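Local atomic coordinates of acetone carboxylase alpha subunit (Xanthobacter autotrophicus Py2, PDB entry 5M45), a protein that forms the alpha subunit of a bacterial carboxylase complex and belongs to the hydantoinase B/oxoprolinase family. Residues N96-L102 with F263-V268. Sequence-based numbering, arbitrary orientation.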
loop_
_atom_site.group_PDB
_atom_site.type_symbol
_atom_site.label_atom_id
_atom_site.label_comp_id
_atom_site.label_asym_id
_atom_site.label_seq_id
_atom_site.Cartn_x
_atom_site.Cartn_y
_atom_site.Cartn_z
ATOM N N ASN A 96 0.906 -30.803 5.412
ATOM C CA ASN A 96 -0.208 -31.497 6.070
ATOM C C ASN A 96 -1.258 -30.465 6.587
ATOM O O ASN A 96 -1.050 -29.271 6.478
ATOM C CB ASN A 96 0.309 -32.489 7.145
ATOM C CG ASN A 96 0.886 -31.823 8.384
ATOM O OD1 ASN A 96 0.533 -30.698 8.758
ATOM N ND2 ASN A 96 1.779 -32.564 9.067
ATOM N N ALA A 97 -2.397 -30.939 7.093
ATOM C CA ALA A 97 -3.505 -30.072 7.507
ATOM C C ALA A 97 -3.126 -29.050 8.566
ATOM O O ALA A 97 -3.696 -27.947 8.599
ATOM C CB ALA A 97 -4.687 -30.894 7.964
ATOM N N ALA A 98 -2.152 -29.386 9.415
ATOM C CA ALA A 98 -1.673 -28.480 10.474
ATOM C C ALA A 98 -0.668 -27.426 10.001
ATOM O O ALA A 98 -0.148 -26.665 10.830
ATOM C CB ALA A 98 -1.074 -29.288 11.627
ATOM N N GLY A 99 -0.369 -27.382 8.702
ATOM C CA GLY A 99 0.621 -26.445 8.153
ATOM C C GLY A 99 2.100 -26.817 8.291
ATOM O O GLY A 99 2.965 -25.975 8.079
ATOM N N ASP A 100 2.399 -28.064 8.659
ATOM C CA ASP A 100 3.768 -28.557 8.671
ATOM C C ASP A 100 4.161 -29.179 7.316
ATOM O O ASP A 100 3.413 -29.966 6.761
ATOM C CB ASP A 100 3.935 -29.579 9.787
ATOM C CG ASP A 100 3.746 -28.952 11.173
ATOM O OD1 ASP A 100 4.546 -28.014 11.474
ATOM O OD2 ASP A 100 2.876 -29.401 11.944
ATOM N N SER A 101 5.339 -28.828 6.801
ATOM C CA SER A 101 5.782 -29.304 5.479
ATOM C C SER A 101 6.201 -30.760 5.542
ATOM O O SER A 101 6.814 -31.185 6.542
ATOM C CB SER A 101 6.938 -28.454 4.929
ATOM O OG SER A 101 8.097 -28.582 5.739
ATOM N N LEU A 102 5.830 -31.518 4.509
ATOM C CA LEU A 102 6.236 -32.914 4.314
ATOM C C LEU A 102 7.406 -33.060 3.322
ATOM O O LEU A 102 8.279 -33.877 3.523
ATOM C CB LEU A 102 5.123 -33.718 3.620
ATOM C CG LEU A 102 3.741 -34.147 3.925
ATOM C CD1 LEU A 102 2.761 -33.028 4.133
ATOM C CD2 LEU A 102 3.296 -35.016 2.736
ATOM N N PHE A 263 1.468 -41.035 6.090
ATOM C CA PHE A 263 2.690 -40.416 5.567
ATOM C C PHE A 263 2.772 -38.926 5.902
ATOM O O PHE A 263 3.863 -38.403 6.224
ATOM C CB PHE A 263 2.757 -40.592 4.047
ATOM C CG PHE A 263 4.041 -40.131 3.432
ATOM C CD1 PHE A 263 5.179 -40.940 3.442
ATOM C CD2 PHE A 263 4.125 -38.883 2.807
ATOM C CE1 PHE A 263 6.380 -40.516 2.838
ATOM C CE2 PHE A 263 5.307 -38.470 2.200
ATOM C CZ PHE A 263 6.432 -39.278 2.211
ATOM N N ALA A 264 1.623 -38.242 5.826
ATOM C CA ALA A 264 1.571 -36.806 6.006
ATOM C C ALA A 264 2.044 -36.317 7.403
ATOM O O ALA A 264 2.426 -35.144 7.506
ATOM C CB ALA A 264 0.182 -36.279 5.700
ATOM N N TYR A 265 2.036 -37.188 8.421
ATOM C CA TYR A 265 2.602 -36.886 9.745
ATOM C C TYR A 265 3.904 -37.644 10.043
ATOM O O TYR A 265 4.843 -37.065 10.622
ATOM C CB TYR A 265 1.525 -37.052 10.853
ATOM C CG TYR A 265 0.321 -36.207 10.543
ATOM C CD1 TYR A 265 -0.670 -36.677 9.700
ATOM C CD2 TYR A 265 0.200 -34.916 11.024
ATOM C CE1 TYR A 265 -1.775 -35.901 9.355
ATOM C CE2 TYR A 265 -0.900 -34.121 10.688
ATOM C CZ TYR A 265 -1.883 -34.636 9.862
ATOM O OH TYR A 265 -2.969 -33.868 9.505
ATOM N N GLU A 266 4.003 -38.902 9.609
ATOM C CA GLU A 266 5.225 -39.687 9.813
ATOM C C GLU A 266 6.446 -39.038 9.137
ATOM O O GLU A 266 7.541 -39.083 9.705
ATOM C CB GLU A 266 5.081 -41.134 9.337
ATOM C CG GLU A 266 4.084 -41.990 10.132
ATOM C CD GLU A 266 4.083 -43.466 9.732
ATOM O OE1 GLU A 266 5.124 -43.956 9.184
ATOM O OE2 GLU A 266 3.019 -44.153 9.969
ATOM N N ALA A 267 6.260 -38.438 7.948
ATOM C CA ALA A 267 7.389 -37.841 7.204
ATOM C C ALA A 267 8.067 -36.701 8.011
ATOM O O ALA A 267 9.283 -36.533 7.941
ATOM C CB ALA A 267 6.955 -37.355 5.811
ATOM N N VAL A 268 7.287 -35.977 8.821
ATOM C CA VAL A 268 7.805 -34.903 9.642
ATOM C C VAL A 268 8.647 -35.472 10.800
ATOM O O VAL A 268 9.812 -35.041 11.036
ATOM C CB VAL A 268 6.648 -34.000 10.183
ATOM C CG1 VAL A 268 7.219 -32.815 10.963
ATOM C CG2 VAL A 268 5.740 -33.488 9.074
HETATM O O HOH W 1 -2.790 -33.870 6.556
#
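With CG of Asn96 set between its backbone N and carbonyl carbon (chi1 71°) and CG of Tyr265 beside its own backbone N, the amide is laid over the tyrosine ring, the two planes only 20° apart. Asn96 ND2 sits 3.4 Å from Tyr265 CD2, and CB of Asn96 lies over the rim of the same face. In this stacked pose the amide NH2 reaches the main chain of the helix: Asn96 ND2 donates to Ala264 O at 3.1 Å, nearly straight (164°) and in the amide plane, although tilted from the plane of the acceptor carbonyl. The other end of the amide faces its own turn, where Asn96 OD1 accepts from Asp100 N (3.2 Å) and, weakly, from Ala98 N. Bonds at both ends thus fix the amide's rotation, and ND2 has a second partner in Tyr41. A water joins Tyr265 OH to Ala97 N, 3.0 Å from each; the same hydroxyl also bonds His27 of helix 24-38. Leu102 CD2 lies at the edge of the Phe263 ring, 4.0 Å from Phe263 CD2, while Val268 CG2 rests on the carbonyl oxygen Ser101 O at 3.6 Å. Asp100, salt-bridged to Lys120 and bonded to Tyr41 and Tyr376, lies beside the bound 3,6,9,12,15-pentaoxaheptadecan-1-ol, whose pocket includes Lys120 and Tyr376. Asn96, first in the turn that links strands 90-95 and 101-104, docks onto helix 257-282; with Gly99 in left-handed conformation, Gly99 N bonded to Asn96 O and Asn96 N to Asp100 O, this is the type I turn plus G1 bulge of a 3:5 hairpin.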